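Local coordinates for kirola (Actinidia deliciosa, PDB 4IGV), which is a ripening-related kiwifruit allergen of the MLP family, related to PR-10 proteins, and probably binds small hydrophobic ligands in the cavity of its Bet v 1-like fold, at residues 15-24 with 103-114. Sequence-based numbering, arbitrary orientation.
Sequences SDGIVFYEIF and VQVDTKGEHNSV
In the Bet v 1-like fold, the first short helix after strand 4-12 is laid along the hairpin of strands 96-107 and 112-122, with Gly17, Phe20, Tyr21 and Phe24 facing it. Helix 17-24 runs nearly antiparallel to strand 103-107, at 158°, with the axes 8.0 Å apart. Its first turn lies close against the hairpin: Thr107 CG2 presses on Gly17 CA at 3.4 Å, tighter than usual for two carbons, and Val105 CG1 touches Gly17 O. Thr107 OG1 is hydrogen-bonded to Lys81 NZ. Gly17 N donates to Asn112 OD1 (3.0 Å), reaching the oxygen from well above the amide's carbonyl plane. Asp16, the N-cap, serves the next amide, with Ile18 N bonded to Asp16 OD1 at 2.9 Å, so two side chains from different parts of the chain satisfy successive N-H groups of the helix start. Deeper in this helix-on-sheet interface, a chi1 of -158° swings the Phe20 ring toward the sheet, where Val114 CG2 meets it from the opposite direction in a CH-pi contact, 3.6 Å from the centroid. Val114 CG1 reaches Phe20 CE2 at 3.5 Å, while Val103 CG1 lies at the ring's edge. Val105 CG2 spans Phe20 CD2 and Tyr21 CB; the Tyr21 hydroxyl bonds to Ser82 O. Val103 CG1 also stands over one face of the Phe24 ring, and Val103 CG2 touches Phe24 CD2 at 4.1 Å. Trp116 meets this ring almost perpendicularly, and helix 131-145 packs against Phe20 and Phe24 through Thr141 and Ile144.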
loop_
_atom_site.group_PDB
_atom_site.type_symbol
_atom_site.label_atom_id
_atom_site.label_comp_id
_atom_site.label_asym_id
_atom_site.label_seq_id
_atom_site.Cartn_x
_atom_site.Cartn_y
_atom_site.Cartn_z
ATOM N N SER A 15 6.571 -15.813 1.716
ATOM C CA SER A 15 7.788 -15.238 2.147
ATOM C C SER A 15 7.694 -14.818 3.637
ATOM O O SER A 15 6.704 -15.008 4.261
ATOM C CB SER A 15 8.109 -14.074 1.241
ATOM O OG SER A 15 7.121 -13.068 1.332
ATOM N N ASP A 16 8.774 -14.332 4.205
ATOM C CA ASP A 16 8.791 -13.987 5.617
ATOM C C ASP A 16 8.064 -12.677 5.825
ATOM O O ASP A 16 8.386 -11.679 5.233
ATOM C CB ASP A 16 10.250 -13.836 6.036
ATOM C CG ASP A 16 10.474 -13.752 7.573
ATOM O OD1 ASP A 16 9.558 -13.446 8.378
ATOM O OD2 ASP A 16 11.636 -14.026 7.974
ATOM N N GLY A 17 7.118 -12.697 6.730
ATOM C CA GLY A 17 6.399 -11.504 7.120
ATOM C C GLY A 17 7.278 -10.423 7.673
ATOM O O GLY A 17 6.960 -9.250 7.553
ATOM N N ILE A 18 8.340 -10.804 8.376
ATOM C CA ILE A 18 9.244 -9.781 8.923
ATOM C C ILE A 18 9.832 -8.958 7.804
ATOM O O ILE A 18 9.949 -7.723 7.885
ATOM C CB ILE A 18 10.302 -10.374 9.834
ATOM C CG1 ILE A 18 9.683 -11.060 11.058
ATOM C CG2 ILE A 18 11.295 -9.255 10.321
ATOM C CD1 ILE A 18 10.684 -12.054 11.816
ATOM N N VAL A 19 10.209 -9.617 6.723
ATOM C CA VAL A 19 10.759 -8.930 5.571
ATOM C C VAL A 19 9.690 -8.079 4.860
ATOM O O VAL A 19 9.945 -6.950 4.480
ATOM C CB VAL A 19 11.421 -9.920 4.630
ATOM C CG1 VAL A 19 12.077 -9.174 3.518
ATOM C CG2 VAL A 19 12.451 -10.757 5.392
ATOM N N PHE A 20 8.459 -8.551 4.801
ATOM C CA PHE A 20 7.412 -7.791 4.165
ATOM C C PHE A 20 7.175 -6.501 4.907
ATOM O O PHE A 20 7.049 -5.428 4.336
ATOM C CB PHE A 20 6.145 -8.652 4.129
ATOM C CG PHE A 20 5.185 -8.231 3.090
ATOM C CD1 PHE A 20 5.177 -8.834 1.857
ATOM C CD2 PHE A 20 4.298 -7.164 3.325
ATOM C CE1 PHE A 20 4.265 -8.462 0.870
ATOM C CE2 PHE A 20 3.381 -6.755 2.365
ATOM C CZ PHE A 20 3.380 -7.390 1.099
ATOM N N TYR A 21 7.115 -6.592 6.241
ATOM C CA TYR A 21 6.962 -5.372 7.018
ATOM C C TYR A 21 8.161 -4.441 6.922
ATOM O O TYR A 21 7.987 -3.229 6.863
ATOM C CB TYR A 21 6.621 -5.679 8.478
ATOM C CG TYR A 21 6.153 -4.438 9.239
ATOM C CD1 TYR A 21 5.004 -3.760 8.897
ATOM C CD2 TYR A 21 6.898 -3.919 10.247
ATOM C CE1 TYR A 21 4.603 -2.609 9.595
ATOM C CE2 TYR A 21 6.556 -2.822 10.969
ATOM C CZ TYR A 21 5.418 -2.132 10.649
ATOM O OH TYR A 21 5.035 -1.010 11.371
ATOM N N GLU A 22 9.346 -4.981 6.902
ATOM C CA GLU A 22 10.571 -4.187 6.693
ATOM C C GLU A 22 10.415 -3.343 5.437
ATOM O O GLU A 22 10.781 -2.140 5.406
ATOM C CB GLU A 22 11.774 -5.137 6.516
ATOM C CG GLU A 22 13.115 -4.461 6.064
ATOM C CD GLU A 22 13.690 -3.772 7.226
ATOM O OE1 GLU A 22 13.077 -3.868 8.355
ATOM O OE2 GLU A 22 14.837 -3.253 7.020
ATOM N N ILE A 23 9.946 -3.970 4.370
ATOM C CA ILE A 23 9.764 -3.267 3.100
ATOM C C ILE A 23 8.762 -2.143 3.251
ATOM O O ILE A 23 8.998 -1.006 2.859
ATOM C CB ILE A 23 9.383 -4.223 1.946
ATOM C CG1 ILE A 23 10.542 -5.180 1.718
ATOM C CG2 ILE A 23 8.933 -3.416 0.686
ATOM C CD1 ILE A 23 10.128 -6.419 0.863
ATOM N N PHE A 24 7.582 -2.430 3.774
ATOM C CA PHE A 24 6.533 -1.424 3.849
ATOM C C PHE A 24 6.772 -0.313 4.838
ATOM O O PHE A 24 6.294 0.802 4.643
ATOM C CB PHE A 24 5.167 -2.087 4.032
ATOM C CG PHE A 24 4.608 -2.547 2.694
ATOM C CD1 PHE A 24 4.938 -3.726 2.152
ATOM C CD2 PHE A 24 3.911 -1.647 1.907
ATOM C CE1 PHE A 24 4.475 -4.066 0.896
ATOM C CE2 PHE A 24 3.441 -2.018 0.644
ATOM C CZ PHE A 24 3.742 -3.236 0.171
ATOM N N VAL A 103 -1.644 -1.432 5.839
ATOM C CA VAL A 103 -0.969 -2.713 5.557
ATOM C C VAL A 103 -0.599 -3.300 6.918
ATOM O O VAL A 103 0.035 -2.658 7.720
ATOM C CB VAL A 103 0.341 -2.546 4.736
ATOM C CG1 VAL A 103 0.808 -3.940 4.258
ATOM C CG2 VAL A 103 0.169 -1.608 3.566
ATOM N N GLN A 104 -1.029 -4.521 7.185
ATOM C CA GLN A 104 -0.736 -5.161 8.459
ATOM C C GLN A 104 -0.290 -6.595 8.241
ATOM O O GLN A 104 -0.971 -7.351 7.551
ATOM C CB GLN A 104 -2.004 -5.127 9.352
ATOM C CG GLN A 104 -1.735 -5.562 10.734
ATOM C CD GLN A 104 -1.988 -7.023 10.967
ATOM O OE1 GLN A 104 -2.990 -7.582 10.472
ATOM N NE2 GLN A 104 -1.106 -7.669 11.735
ATOM N N VAL A 105 0.829 -6.958 8.816
ATOM C CA VAL A 105 1.494 -8.243 8.567
ATOM C C VAL A 105 1.413 -9.108 9.818
ATOM O O VAL A 105 1.800 -8.689 10.898
ATOM C CB VAL A 105 2.981 -8.037 8.163
ATOM C CG1 VAL A 105 3.590 -9.428 7.776
ATOM C CG2 VAL A 105 3.065 -7.035 6.999
ATOM N N ASP A 106 0.881 -10.317 9.676
ATOM C CA ASP A 106 0.863 -11.275 10.744
ATOM C C ASP A 106 2.015 -12.218 10.585
ATOM O O ASP A 106 2.107 -12.907 9.559
ATOM C CB ASP A 106 -0.395 -12.093 10.677
ATOM C CG ASP A 106 -1.586 -11.353 11.116
ATOM O OD1 ASP A 106 -1.477 -10.435 11.974
ATOM O OD2 ASP A 106 -2.690 -11.732 10.633
ATOM N N THR A 107 2.893 -12.241 11.576
ATOM C CA THR A 107 3.967 -13.193 11.635
ATOM C C THR A 107 3.816 -13.845 12.980
ATOM O O THR A 107 4.457 -13.418 13.927
ATOM C CB THR A 107 5.324 -12.473 11.571
ATOM O OG1 THR A 107 5.506 -11.650 12.746
ATOM C CG2 THR A 107 5.403 -11.606 10.361
ATOM N N LYS A 108 2.922 -14.822 13.096
ATOM C CA LYS A 108 2.792 -15.534 14.364
ATOM C C LYS A 108 3.995 -16.465 14.519
ATOM O O LYS A 108 4.502 -16.690 15.623
ATOM C CB LYS A 108 1.461 -16.292 14.439
ATOM C CG LYS A 108 0.210 -15.386 14.559
ATOM C CD LYS A 108 0.337 -14.333 15.669
ATOM C CE LYS A 108 -1.030 -13.872 16.191
ATOM N NZ LYS A 108 -0.954 -12.745 17.181
ATOM N N GLY A 109 4.481 -16.958 13.388
ATOM C CA GLY A 109 5.571 -17.920 13.375
ATOM C C GLY A 109 5.132 -19.053 12.476
ATOM O O GLY A 109 5.777 -19.352 11.460
ATOM N N GLU A 110 4.014 -19.668 12.843
ATOM C CA GLU A 110 3.418 -20.693 12.008
ATOM C C GLU A 110 3.389 -20.235 10.542
ATOM O O GLU A 110 4.093 -20.767 9.661
ATOM C CB GLU A 110 2.004 -20.991 12.512
ATOM C CG GLU A 110 1.337 -22.160 11.800
ATOM C CD GLU A 110 -0.052 -22.473 12.338
ATOM O OE1 GLU A 110 -0.770 -21.538 12.757
ATOM O OE2 GLU A 110 -0.419 -23.663 12.331
ATOM N N HIS A 111 2.589 -19.206 10.309
ATOM C CA HIS A 111 2.297 -18.752 8.978
ATOM C C HIS A 111 2.604 -17.240 8.876
ATOM O O HIS A 111 3.146 -16.575 9.809
ATOM C CB HIS A 111 0.827 -19.050 8.631
ATOM C CG HIS A 111 0.532 -20.503 8.400
ATOM N ND1 HIS A 111 -0.507 -21.162 9.029
ATOM C CD2 HIS A 111 1.139 -21.426 7.614
ATOM C CE1 HIS A 111 -0.523 -22.428 8.642
ATOM N NE2 HIS A 111 0.463 -22.612 7.782
ATOM N N ASN A 112 2.300 -16.697 7.713
ATOM C CA ASN A 112 2.556 -15.310 7.468
ATOM C C ASN A 112 1.402 -14.853 6.580
ATOM O O ASN A 112 1.035 -15.552 5.612
ATOM C CB ASN A 112 3.876 -15.119 6.683
ATOM C CG ASN A 112 5.105 -15.602 7.427
ATOM O OD1 ASN A 112 5.676 -14.851 8.216
ATOM N ND2 ASN A 112 5.484 -16.866 7.227
ATOM N N SER A 113 0.825 -13.708 6.900
ATOM C CA SER A 113 -0.153 -13.117 6.021
ATOM C C SER A 113 -0.058 -11.614 6.009
ATOM O O SER A 113 0.508 -10.997 6.927
ATOM C CB SER A 113 -1.544 -13.542 6.386
ATOM O OG SER A 113 -1.862 -13.023 7.656
ATOM N N VAL A 114 -0.621 -11.013 4.975
ATOM C CA VAL A 114 -0.691 -9.560 4.804
ATOM C C VAL A 114 -2.136 -9.167 4.628
ATOM O O VAL A 114 -2.839 -9.767 3.773
ATOM C CB VAL A 114 0.167 -9.145 3.574
ATOM C CG1 VAL A 114 0.104 -7.607 3.383
ATOM C CG2 VAL A 114 1.612 -9.641 3.706
#